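Local coordinates for protein kcn28 (Kitasatospora, PDB 6J31) that adopts the two-domain GT-B fold of the erythromycin biosynthesis protein CIII-like family and holds the ligand BG9 in a pocket, at residues A[6-17]-A[99-110]; A[310-318]-A[366-377]. All coordinates share one frame; numbering follows the deposited sequence.

Contact 1: residues A[6-17]-A[99-110]. With BG9 ((2E,2'E)-3,3'-(1,2-phenylene)di(prop-2-enoic acid)), chain I.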
loop_
_atom_site.group_PDB
_atom_site.type_symbol
_atom_site.label_atom_id
_atom_site.label_comp_id
_atom_site.label_asym_id
_atom_site.label_seq_id
_atom_site.Cartn_x
_atom_site.Cartn_y
_atom_site.Cartn_z
ATOM N N HIS A 6 1.213 -24.077 -12.108
ATOM C CA HIS A 6 2.085 -23.525 -11.084
ATOM C C HIS A 6 2.134 -22.009 -11.237
ATOM O O HIS A 6 2.575 -21.499 -12.274
ATOM C CB HIS A 6 3.481 -24.141 -11.189
ATOM C CG HIS A 6 4.478 -23.563 -10.234
ATOM N ND1 HIS A 6 5.837 -23.727 -10.393
ATOM C CD2 HIS A 6 4.317 -22.816 -9.116
ATOM C CE1 HIS A 6 6.471 -23.108 -9.413
ATOM N NE2 HIS A 6 5.571 -22.543 -8.627
ATOM N N ILE A 7 1.669 -21.300 -10.210
ATOM C CA ILE A 7 1.700 -19.843 -10.151
ATOM C C ILE A 7 2.748 -19.435 -9.126
ATOM O O ILE A 7 2.706 -19.893 -7.979
ATOM C CB ILE A 7 0.327 -19.262 -9.773
ATOM C CG1 ILE A 7 -0.716 -19.576 -10.847
ATOM C CG2 ILE A 7 0.426 -17.763 -9.532
ATOM C CD1 ILE A 7 -2.125 -19.272 -10.418
ATOM N N ALA A 8 3.679 -18.575 -9.530
ATOM C CA ALA A 8 4.735 -18.094 -8.646
ATOM C C ALA A 8 4.505 -16.624 -8.330
ATOM O O ALA A 8 4.532 -15.778 -9.230
ATOM C CB ALA A 8 6.118 -18.288 -9.268
ATOM N N MET A 9 4.300 -16.330 -7.053
ATOM C CA MET A 9 4.175 -14.973 -6.547
ATOM C C MET A 9 5.507 -14.555 -5.936
ATOM O O MET A 9 6.174 -15.358 -5.274
ATOM C CB MET A 9 3.055 -14.892 -5.506
ATOM C CG MET A 9 2.922 -13.550 -4.802
ATOM S SD MET A 9 2.478 -12.196 -5.898
ATOM C CE MET A 9 2.539 -10.810 -4.765
ATOM N N VAL A 10 5.924 -13.320 -6.211
ATOM C CA VAL A 10 7.158 -12.762 -5.665
ATOM C C VAL A 10 6.845 -11.389 -5.087
ATOM O O VAL A 10 6.190 -10.570 -5.740
ATOM C CB VAL A 10 8.271 -12.652 -6.730
ATOM C CG1 VAL A 10 9.599 -12.280 -6.078
ATOM C CG2 VAL A 10 8.402 -13.947 -7.533
ATOM N N SER A 11 7.312 -11.135 -3.871
ATOM C CA SER A 11 7.142 -9.824 -3.263
ATOM C C SER A 11 8.345 -9.542 -2.376
ATOM O O SER A 11 9.357 -10.245 -2.427
ATOM C CB SER A 11 5.827 -9.715 -2.484
ATOM O OG SER A 11 5.588 -8.362 -2.127
ATOM N N VAL A 12 8.231 -8.484 -1.581
ATOM C CA VAL A 12 9.318 -8.012 -0.728
ATOM C C VAL A 12 8.791 -7.923 0.698
ATOM O O VAL A 12 7.571 -7.856 0.921
ATOM C CB VAL A 12 9.858 -6.647 -1.211
ATOM C CG1 VAL A 12 10.305 -6.742 -2.665
ATOM C CG2 VAL A 12 8.795 -5.574 -1.040
ATOM N N PRO A 13 9.685 -7.909 1.693
ATOM C CA PRO A 13 9.227 -7.868 3.091
ATOM C C PRO A 13 8.704 -6.513 3.556
ATOM O O PRO A 13 8.126 -6.450 4.649
ATOM C CB PRO A 13 10.487 -8.266 3.874
ATOM C CG PRO A 13 11.610 -7.815 3.009
ATOM C CD PRO A 13 11.150 -8.073 1.604
ATOM N N SER A 14 8.871 -5.442 2.775
ATOM C CA SER A 14 8.348 -4.136 3.170
ATOM C C SER A 14 6.842 -4.213 3.405
ATOM O O SER A 14 6.125 -4.930 2.702
ATOM C CB SER A 14 8.668 -3.092 2.101
ATOM O OG SER A 14 10.060 -3.047 1.835
ATOM N N ARG A 15 6.362 -3.459 4.399
ATOM C CA ARG A 15 5.033 -3.737 4.943
ATOM C C ARG A 15 3.907 -3.398 3.967
ATOM O O ARG A 15 2.869 -4.071 3.969
ATOM C CB ARG A 15 4.825 -2.994 6.262
ATOM C CG ARG A 15 3.675 -3.582 7.069
ATOM C CD ARG A 15 3.768 -5.111 7.013
ATOM N NE ARG A 15 2.480 -5.800 7.053
ATOM C CZ ARG A 15 1.760 -6.125 5.983
ATOM N NH1 ARG A 15 2.186 -5.816 4.766
ATOM N NH2 ARG A 15 0.610 -6.765 6.135
ATOM N N GLY A 16 4.079 -2.384 3.132
ATOM C CA GLY A 16 2.982 -2.087 2.236
ATOM C C GLY A 16 2.818 -3.037 1.068
ATOM O O GLY A 16 1.943 -2.821 0.223
ATOM N N HIS A 17 3.633 -4.091 0.993
ATOM C CA HIS A 17 3.699 -4.944 -0.187
ATOM C C HIS A 17 3.302 -6.380 0.106
ATOM O O HIS A 17 3.480 -7.250 -0.753
ATOM C CB HIS A 17 5.102 -4.888 -0.783
ATOM C CG HIS A 17 5.541 -3.501 -1.111
ATOM N ND1 HIS A 17 5.516 -2.998 -2.393
ATOM C CD2 HIS A 17 5.972 -2.493 -0.318
ATOM C CE1 HIS A 17 5.934 -1.746 -2.379
ATOM N NE2 HIS A 17 6.217 -1.415 -1.132
ATOM N N ASP A 99 12.044 -25.832 -11.582
ATOM C CA ASP A 99 10.639 -25.853 -11.184
ATOM C C ASP A 99 9.936 -24.614 -11.730
ATOM O O ASP A 99 9.295 -23.858 -10.998
ATOM C CB ASP A 99 10.526 -25.925 -9.661
ATOM C CG ASP A 99 9.213 -26.517 -9.195
ATOM O OD1 ASP A 99 8.431 -26.990 -10.044
ATOM O OD2 ASP A 99 8.961 -26.504 -7.973
ATOM N N ARG A 100 10.058 -24.393 -13.033
ATOM C CA ARG A 100 9.619 -23.131 -13.609
ATOM C C ARG A 100 8.096 -23.012 -13.577
ATOM O O ARG A 100 7.387 -23.965 -13.909
ATOM C CB ARG A 100 10.137 -22.996 -15.035
ATOM C CG ARG A 100 11.648 -23.053 -15.106
ATOM C CD ARG A 100 12.145 -22.817 -16.511
ATOM N NE ARG A 100 13.601 -22.811 -16.573
ATOM C CZ ARG A 100 14.295 -22.448 -17.643
ATOM N NH1 ARG A 100 13.663 -22.047 -18.736
ATOM N NH2 ARG A 100 15.619 -22.475 -17.617
ATOM N N PRO A 101 7.569 -21.853 -13.203
ATOM C CA PRO A 101 6.116 -21.696 -13.094
ATOM C C PRO A 101 5.479 -21.365 -14.437
ATOM O O PRO A 101 6.150 -21.028 -15.415
ATOM C CB PRO A 101 5.972 -20.529 -12.114
ATOM C CG PRO A 101 7.161 -19.669 -12.437
ATOM C CD PRO A 101 8.286 -20.634 -12.787
ATOM N N ASP A 102 4.152 -21.513 -14.473
ATOM C CA ASP A 102 3.388 -21.137 -15.659
ATOM C C ASP A 102 3.261 -19.626 -15.795
ATOM O O ASP A 102 3.119 -19.116 -16.911
ATOM C CB ASP A 102 2.011 -21.792 -15.623
ATOM C CG ASP A 102 2.090 -23.295 -15.738
ATOM O OD1 ASP A 102 2.749 -23.769 -16.686
ATOM O OD2 ASP A 102 1.506 -23.999 -14.886
ATOM N N VAL A 103 3.283 -18.902 -14.679
ATOM C CA VAL A 103 3.202 -17.449 -14.706
ATOM C C VAL A 103 3.894 -16.913 -13.462
ATOM O O VAL A 103 3.877 -17.540 -12.399
ATOM C CB VAL A 103 1.732 -16.972 -14.805
ATOM C CG1 VAL A 103 0.929 -17.474 -13.623
ATOM C CG2 VAL A 103 1.657 -15.457 -14.903
ATOM N N PHE A 104 4.517 -15.748 -13.608
ATOM C CA PHE A 104 5.136 -15.026 -12.505
ATOM C C PHE A 104 4.240 -13.857 -12.118
ATOM O O PHE A 104 3.960 -12.987 -12.948
ATOM C CB PHE A 104 6.520 -14.505 -12.894
ATOM C CG PHE A 104 7.636 -15.456 -12.603
ATOM C CD1 PHE A 104 8.029 -15.702 -11.297
ATOM C CD2 PHE A 104 8.311 -16.089 -13.635
ATOM C CE1 PHE A 104 9.066 -16.572 -11.023
ATOM C CE2 PHE A 104 9.355 -16.960 -13.365
ATOM C CZ PHE A 104 9.728 -17.201 -12.057
ATOM N N LEU A 105 3.791 -13.842 -10.868
ATOM C CA LEU A 105 3.136 -12.682 -10.276
ATOM C C LEU A 105 4.161 -11.973 -9.406
ATOM O O LEU A 105 4.874 -12.626 -8.639
ATOM C CB LEU A 105 1.933 -13.088 -9.420
ATOM C CG LEU A 105 0.832 -13.964 -10.014
ATOM C CD1 LEU A 105 -0.318 -14.102 -9.011
ATOM C CD2 LEU A 105 0.346 -13.442 -11.360
ATOM N N TYR A 106 4.251 -10.651 -9.524
ATOM C CA TYR A 106 5.264 -9.941 -8.759
ATOM C C TYR A 106 4.771 -8.577 -8.294
ATOM O O TYR A 106 4.168 -7.824 -9.059
ATOM C CB TYR A 106 6.556 -9.785 -9.577
ATOM C CG TYR A 106 6.418 -8.929 -10.817
ATOM C CD1 TYR A 106 5.880 -9.445 -11.991
ATOM C CD2 TYR A 106 6.851 -7.609 -10.818
ATOM C CE1 TYR A 106 5.762 -8.657 -13.125
ATOM C CE2 TYR A 106 6.737 -6.822 -11.940
ATOM C CZ TYR A 106 6.191 -7.346 -13.089
ATOM O OH TYR A 106 6.087 -6.547 -14.198
ATOM N N ASP A 107 5.079 -8.259 -7.042
ATOM C CA ASP A 107 4.869 -6.925 -6.512
ATOM C C ASP A 107 5.737 -5.922 -7.274
ATOM O O ASP A 107 6.699 -6.292 -7.950
ATOM C CB ASP A 107 5.209 -6.914 -5.022
ATOM C CG ASP A 107 5.182 -5.532 -4.427
ATOM O OD1 ASP A 107 4.079 -5.033 -4.129
ATOM O OD2 ASP A 107 6.266 -4.928 -4.309
ATOM N N VAL A 108 5.384 -4.635 -7.154
ATOM C CA VAL A 108 6.087 -3.577 -7.883
ATOM C C VAL A 108 7.584 -3.616 -7.601
ATOM O O VAL A 108 8.405 -3.387 -8.497
ATOM C CB VAL A 108 5.501 -2.196 -7.525
ATOM C CG1 VAL A 108 6.151 -1.096 -8.362
ATOM C CG2 VAL A 108 4.016 -2.183 -7.724
ATOM N N LEU A 109 7.965 -3.908 -6.358
ATOM C CA LEU A 109 9.371 -3.938 -5.977
ATOM C C LEU A 109 10.030 -5.280 -6.262
ATOM O O LEU A 109 11.233 -5.424 -6.031
ATOM C CB LEU A 109 9.521 -3.590 -4.489
ATOM C CG LEU A 109 9.063 -2.191 -4.052
ATOM C CD1 LEU A 109 9.338 -1.950 -2.580
ATOM C CD2 LEU A 109 9.737 -1.122 -4.881
ATOM N N ALA A 110 9.286 -6.247 -6.794
ATOM C CA ALA A 110 9.818 -7.560 -7.133
ATOM C C ALA A 110 9.973 -7.729 -8.641
ATOM O O ALA A 110 9.884 -8.842 -9.167
ATOM C CB ALA A 110 8.931 -8.661 -6.555
HETATM C C1 BG9 I . 5.316 2.172 -6.460
HETATM C C2 BG9 I . 6.479 2.938 -6.369
HETATM C C3 BG9 I . 7.312 2.817 -5.257
HETATM C C4 BG9 I . 6.990 1.909 -4.237
HETATM C C5 BG9 I . 5.828 1.143 -4.332
HETATM C C6 BG9 I . 4.992 1.274 -5.442
HETATM C C7 BG9 I . 7.899 1.744 -2.999
HETATM C C8 BG9 I . 7.679 2.445 -1.884
HETATM C C9 BG9 I . 8.601 2.254 -0.664
HETATM C C10 BG9 I . 8.590 3.676 -5.194
HETATM C C11 BG9 I . 8.649 4.786 -5.938
HETATM C C12 BG9 I . 9.914 5.662 -5.911
HETATM O O2 BG9 I . 10.409 5.996 -6.936
HETATM O O3 BG9 I . 9.683 3.150 -0.765
HETATM O O HOH W 1 6.675 -25.962 -11.744
#
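P101 presses its CB squarely over one face of the H6 ring, 3.7 Å from the ring centroid, while D99 O sits in plane at the ring edge. A water bridges H6 ND1, D99 OD1 and R100 O, and D99 OD2 makes a salt bridge to R34. D102 folds back on the same residue: H6 N donates to D102 OD2 at 2.8 Å, and D102 N returns a bond to H6 O.

From here strands 6-10 and 103-107 run parallel, 18° apart. The bump of A8 CB fits against P101 CG, 3.6 Å away, and touches F104 CD1; P101 CG itself lies over one face of the F104 ring, offset from its centre. V10 follows on that face of the sheet, where A110 CB tucks against V10 CG1. On the other face the branches of I7 meet V103 CG1 and L105 CD1, and M9 SD rests 3.7 Å from L105 CB.

At D107, CG stands anti to the backbone N (chi1 173°), bringing the carboxylate up to H17. H17 ND1 bonds D107 OD1 at 3.0 Å, with ring and carboxylate planes 85° apart; a weaker bond reaches OD2, which also takes L109 N in an Asx turn. L109 CD1 covers a face of the H17 ring, and BG9 C5 lies 3.5 Å from H17 CE1, so this end of the sheet lines the ligand pocket.

The pair is central in a seven-stranded parallel sheet: strand 34-39 flanks 6-10, with T36 bonding H6 NE2, strand 124-128 flanks 103-107, and helices 74-96 and 112-120 pack over A8, V10 and F104.

Contact 2: residues A[310-318]-A[366-377]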
loop_
_atom_site.group_PDB
_atom_site.type_symbol
_atom_site.label_atom_id
_atom_site.label_comp_id
_atom_site.label_asym_id
_atom_site.label_seq_id
_atom_site.Cartn_x
_atom_site.Cartn_y
_atom_site.Cartn_z
ATOM N N GLU A 310 -9.222 1.270 3.862
ATOM C CA GLU A 310 -9.952 0.802 5.035
ATOM C C GLU A 310 -10.986 1.828 5.489
ATOM O O GLU A 310 -12.084 1.459 5.929
ATOM C CB GLU A 310 -8.981 0.471 6.164
ATOM C CG GLU A 310 -8.470 -0.958 6.118
ATOM C CD GLU A 310 -7.350 -1.205 7.104
ATOM O OE1 GLU A 310 -6.827 -0.220 7.667
ATOM O OE2 GLU A 310 -7.004 -2.383 7.327
ATOM N N GLY A 311 -10.654 3.119 5.395
ATOM C CA GLY A 311 -11.635 4.148 5.704
ATOM C C GLY A 311 -12.816 4.121 4.753
ATOM O O GLY A 311 -13.972 4.212 5.177
ATOM N N LEU A 312 -12.537 3.991 3.454
ATOM C CA LEU A 312 -13.595 3.908 2.453
ATOM C C LEU A 312 -14.477 2.690 2.681
ATOM O O LEU A 312 -15.709 2.783 2.619
ATOM C CB LEU A 312 -12.977 3.851 1.057
ATOM C CG LEU A 312 -12.403 5.149 0.502
ATOM C CD1 LEU A 312 -11.666 4.886 -0.794
ATOM C CD2 LEU A 312 -13.526 6.132 0.280
ATOM N N PHE A 313 -13.865 1.537 2.959
ATOM C CA PHE A 313 -14.637 0.317 3.162
ATOM C C PHE A 313 -15.586 0.456 4.346
ATOM O O PHE A 313 -16.725 -0.023 4.298
ATOM C CB PHE A 313 -13.691 -0.867 3.359
ATOM C CG PHE A 313 -14.391 -2.178 3.567
ATOM C CD1 PHE A 313 -14.944 -2.864 2.497
ATOM C CD2 PHE A 313 -14.496 -2.727 4.838
ATOM C CE1 PHE A 313 -15.593 -4.074 2.692
ATOM C CE2 PHE A 313 -15.141 -3.934 5.039
ATOM C CZ PHE A 313 -15.690 -4.608 3.966
ATOM N N SER A 314 -15.142 1.125 5.406
ATOM C CA SER A 314 -15.947 1.323 6.601
ATOM C C SER A 314 -16.852 2.545 6.517
ATOM O O SER A 314 -17.631 2.780 7.444
ATOM C CB SER A 314 -15.038 1.444 7.825
ATOM O OG SER A 314 -14.309 0.247 8.030
ATOM N N GLY A 315 -16.763 3.328 5.445
ATOM C CA GLY A 315 -17.561 4.533 5.322
ATOM C C GLY A 315 -17.284 5.543 6.415
ATOM O O GLY A 315 -18.216 6.098 7.004
ATOM N N VAL A 316 -16.008 5.786 6.699
ATOM C CA VAL A 316 -15.578 6.683 7.762
ATOM C C VAL A 316 -14.838 7.855 7.124
ATOM O O VAL A 316 -13.850 7.645 6.412
ATOM C CB VAL A 316 -14.680 5.961 8.783
ATOM C CG1 VAL A 316 -14.191 6.922 9.853
ATOM C CG2 VAL A 316 -15.413 4.781 9.394
ATOM N N PRO A 317 -15.266 9.098 7.346
ATOM C CA PRO A 317 -14.527 10.238 6.795
ATOM C C PRO A 317 -13.154 10.360 7.432
ATOM O O PRO A 317 -12.921 9.907 8.555
ATOM C CB PRO A 317 -15.414 11.440 7.138
ATOM C CG PRO A 317 -16.210 10.999 8.304
ATOM C CD PRO A 317 -16.426 9.520 8.148
ATOM N N MET A 318 -12.232 10.977 6.694
ATOM C CA MET A 318 -10.831 10.948 7.078
ATOM C C MET A 318 -10.237 12.347 7.160
ATOM O O MET A 318 -10.546 13.219 6.344
ATOM C CB MET A 318 -10.022 10.085 6.099
ATOM C CG MET A 318 -10.365 8.600 6.206
ATOM S SD MET A 318 -9.669 7.562 4.910
ATOM C CE MET A 318 -10.934 7.718 3.646
ATOM N N VAL A 366 -21.276 14.482 3.286
ATOM C CA VAL A 366 -20.079 13.652 3.366
ATOM C C VAL A 366 -20.461 12.190 3.556
ATOM O O VAL A 366 -19.910 11.297 2.900
ATOM C CB VAL A 366 -19.162 14.154 4.496
ATOM C CG1 VAL A 366 -18.140 13.091 4.868
ATOM C CG2 VAL A 366 -18.476 15.450 4.082
ATOM N N ALA A 367 -21.433 11.924 4.432
ATOM C CA ALA A 367 -21.870 10.550 4.655
ATOM C C ALA A 367 -22.457 9.942 3.387
ATOM O O ALA A 367 -22.213 8.768 3.085
ATOM C CB ALA A 367 -22.889 10.502 5.795
ATOM N N GLU A 368 -23.226 10.727 2.628
ATOM C CA GLU A 368 -23.820 10.212 1.397
ATOM C C GLU A 368 -22.751 9.872 0.365
ATOM O O GLU A 368 -22.846 8.844 -0.317
ATOM C CB GLU A 368 -24.822 11.224 0.834
ATOM C CG GLU A 368 -25.752 10.670 -0.245
ATOM C CD GLU A 368 -25.129 10.688 -1.634
ATOM O OE1 GLU A 368 -24.241 11.533 -1.879
ATOM O OE2 GLU A 368 -25.522 9.856 -2.478
ATOM N N ARG A 369 -21.728 10.720 0.234
ATOM C CA ARG A 369 -20.657 10.433 -0.716
ATOM C C ARG A 369 -19.915 9.155 -0.343
ATOM O O ARG A 369 -19.504 8.389 -1.223
ATOM C CB ARG A 369 -19.692 11.617 -0.805
ATOM C CG ARG A 369 -20.266 12.817 -1.553
ATOM C CD ARG A 369 -19.240 13.925 -1.758
ATOM N NE ARG A 369 -18.983 14.693 -0.541
ATOM C CZ ARG A 369 -19.576 15.845 -0.235
ATOM N NH1 ARG A 369 -20.475 16.376 -1.054
ATOM N NH2 ARG A 369 -19.267 16.470 0.891
ATOM N N LEU A 370 -19.744 8.903 0.956
ATOM C CA LEU A 370 -19.090 7.672 1.392
ATOM C C LEU A 370 -19.874 6.438 0.958
ATOM O O LEU A 370 -19.286 5.448 0.508
ATOM C CB LEU A 370 -18.906 7.694 2.907
ATOM C CG LEU A 370 -17.753 8.577 3.380
ATOM C CD1 LEU A 370 -17.708 8.645 4.898
ATOM C CD2 LEU A 370 -16.424 8.078 2.817
ATOM N N SER A 371 -21.201 6.477 1.081
ATOM C CA SER A 371 -22.007 5.346 0.640
ATOM C C SER A 371 -21.845 5.110 -0.855
ATOM O O SER A 371 -21.774 3.961 -1.306
ATOM C CB SER A 371 -23.472 5.575 0.997
ATOM O OG SER A 371 -23.603 5.825 2.384
ATOM N N GLY A 372 -21.784 6.188 -1.638
ATOM C CA GLY A 372 -21.543 6.036 -3.063
ATOM C C GLY A 372 -20.180 5.443 -3.362
ATOM O O GLY A 372 -20.047 4.572 -4.227
ATOM N N LEU A 373 -19.146 5.908 -2.653
ATOM C CA LEU A 373 -17.806 5.373 -2.871
ATOM C C LEU A 373 -17.710 3.909 -2.464
ATOM O O LEU A 373 -16.952 3.151 -3.076
ATOM C CB LEU A 373 -16.780 6.209 -2.112
ATOM C CG LEU A 373 -16.618 7.623 -2.663
ATOM C CD1 LEU A 373 -15.610 8.405 -1.841
ATOM C CD2 LEU A 373 -16.210 7.575 -4.130
ATOM N N ARG A 374 -18.468 3.499 -1.446
ATOM C CA ARG A 374 -18.535 2.084 -1.100
ATOM C C ARG A 374 -19.087 1.264 -2.254
ATOM O O ARG A 374 -18.568 0.184 -2.559
ATOM C CB ARG A 374 -19.371 1.898 0.169
ATOM C CG ARG A 374 -18.559 1.954 1.457
ATOM C CD ARG A 374 -19.413 1.930 2.724
ATOM N NE ARG A 374 -20.540 1.008 2.661
ATOM C CZ ARG A 374 -21.806 1.407 2.725
ATOM N NH1 ARG A 374 -22.083 2.697 2.878
ATOM N NH2 ARG A 374 -22.795 0.526 2.653
ATOM N N ARG A 375 -20.140 1.754 -2.915
ATOM C CA ARG A 375 -20.663 0.983 -4.035
ATOM C C ARG A 375 -19.690 1.007 -5.201
ATOM O O ARG A 375 -19.475 -0.016 -5.860
ATOM C CB ARG A 375 -22.031 1.466 -4.497
ATOM C CG ARG A 375 -22.721 0.330 -5.315
ATOM C CD ARG A 375 -24.093 0.729 -5.846
ATOM N NE ARG A 375 -23.949 2.096 -6.447
ATOM C CZ ARG A 375 -24.565 3.195 -5.949
ATOM N NH1 ARG A 375 -25.273 3.083 -4.852
ATOM N NH2 ARG A 375 -24.342 4.394 -6.459
ATOM N N GLU A 376 -19.097 2.170 -5.472
ATOM C CA GLU A 376 -18.100 2.257 -6.529
ATOM C C GLU A 376 -16.908 1.365 -6.231
ATOM O O GLU A 376 -16.326 0.777 -7.149
ATOM C CB GLU A 376 -17.626 3.698 -6.709
ATOM C CG GLU A 376 -18.531 4.552 -7.559
ATOM C CD GLU A 376 -17.982 5.948 -7.731
ATOM O OE1 GLU A 376 -16.889 6.082 -8.319
ATOM O OE2 GLU A 376 -18.638 6.905 -7.276
ATOM N N LEU A 377 -16.541 1.246 -4.953
ATOM C CA LEU A 377 -15.337 0.515 -4.587
ATOM C C LEU A 377 -15.447 -0.957 -4.980
ATOM O O LEU A 377 -14.554 -1.501 -5.639
ATOM C CB LEU A 377 -15.077 0.676 -3.089
ATOM C CG LEU A 377 -13.622 0.852 -2.637
ATOM C CD1 LEU A 377 -13.411 0.532 -1.164
ATOM C CD2 LEU A 377 -12.690 0.062 -3.487
#
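L370 lays its CD1 methyl over a face of the peptide plane joining G315 to V316, 3.5 Å from G315 C and 3.3 Å from G315 O. The same methyl touches the P317 ring, with L370 CD1 3.6 Å from P317 CD, and farther round that ring P317 CB meets V366 CG1. R374 approaches the backbone with its aliphatic part: R374 CG is 3.2 Å from L312 O and R374 CD lies near F313 O, before the chain bends at chi3 (41°) toward the guanidinium. CB of F313 points away from helix 366-377, and its side chain packs on L212.

The rest of the contact is apolar. L312 sends CD2 between the side chains of L370 and L373, 3.7 Å from L373 CD1, and its CB meets L377 CD1 at 4.0 Å. V366, L370, L373 and L377 thus offer one side of their helix, a row of branched side chains about a turn apart, to a single leucine and the bend that follows it. F192 and I339 also touch the L312 side chain.

That bend is a Schellman motif closing helix 305-314. V316 N bonds back to G311 O and G315 N to L312 O, and G315 takes a positive phi of 61°. Having no side chain, G315 lets the other backbone come close, its CA 5.3 Å from L370 CA.

The axes of 310-314 and 366-377 cross at 105°, so the second helix runs across the end of the first. Helix 305-314 is the connection of a beta-alpha-beta unit between parallel strands 298-301 and 318-320, and helix 364-378 covers its C-terminal end in the C-terminal Rossmann-like domain of this GT-B protein.

From the N terminus, the chain lays down strand 6-10, passes through strands 34-39 and 53-56 and the long helix 74-96, and returns at 99-110, where contact 1 closes the first loop at the middle of the N-terminal sheet. It then completes that sheet and crosses into the second, six-stranded one. Contact 2 closes a shorter loop there, joining 310-318 to 366-377 after the rest of strand 318-320, strand 340-342 and helices 327-336 and 350-362. The two loops are in series, neither nesting nor crossing. Their centres lie about 31 Å apart: contact 1 pairs neighbouring strands in the N-terminal domain, and contact 2 packs helix 364-378 on the end of helix 305-314 in the C-terminal domain.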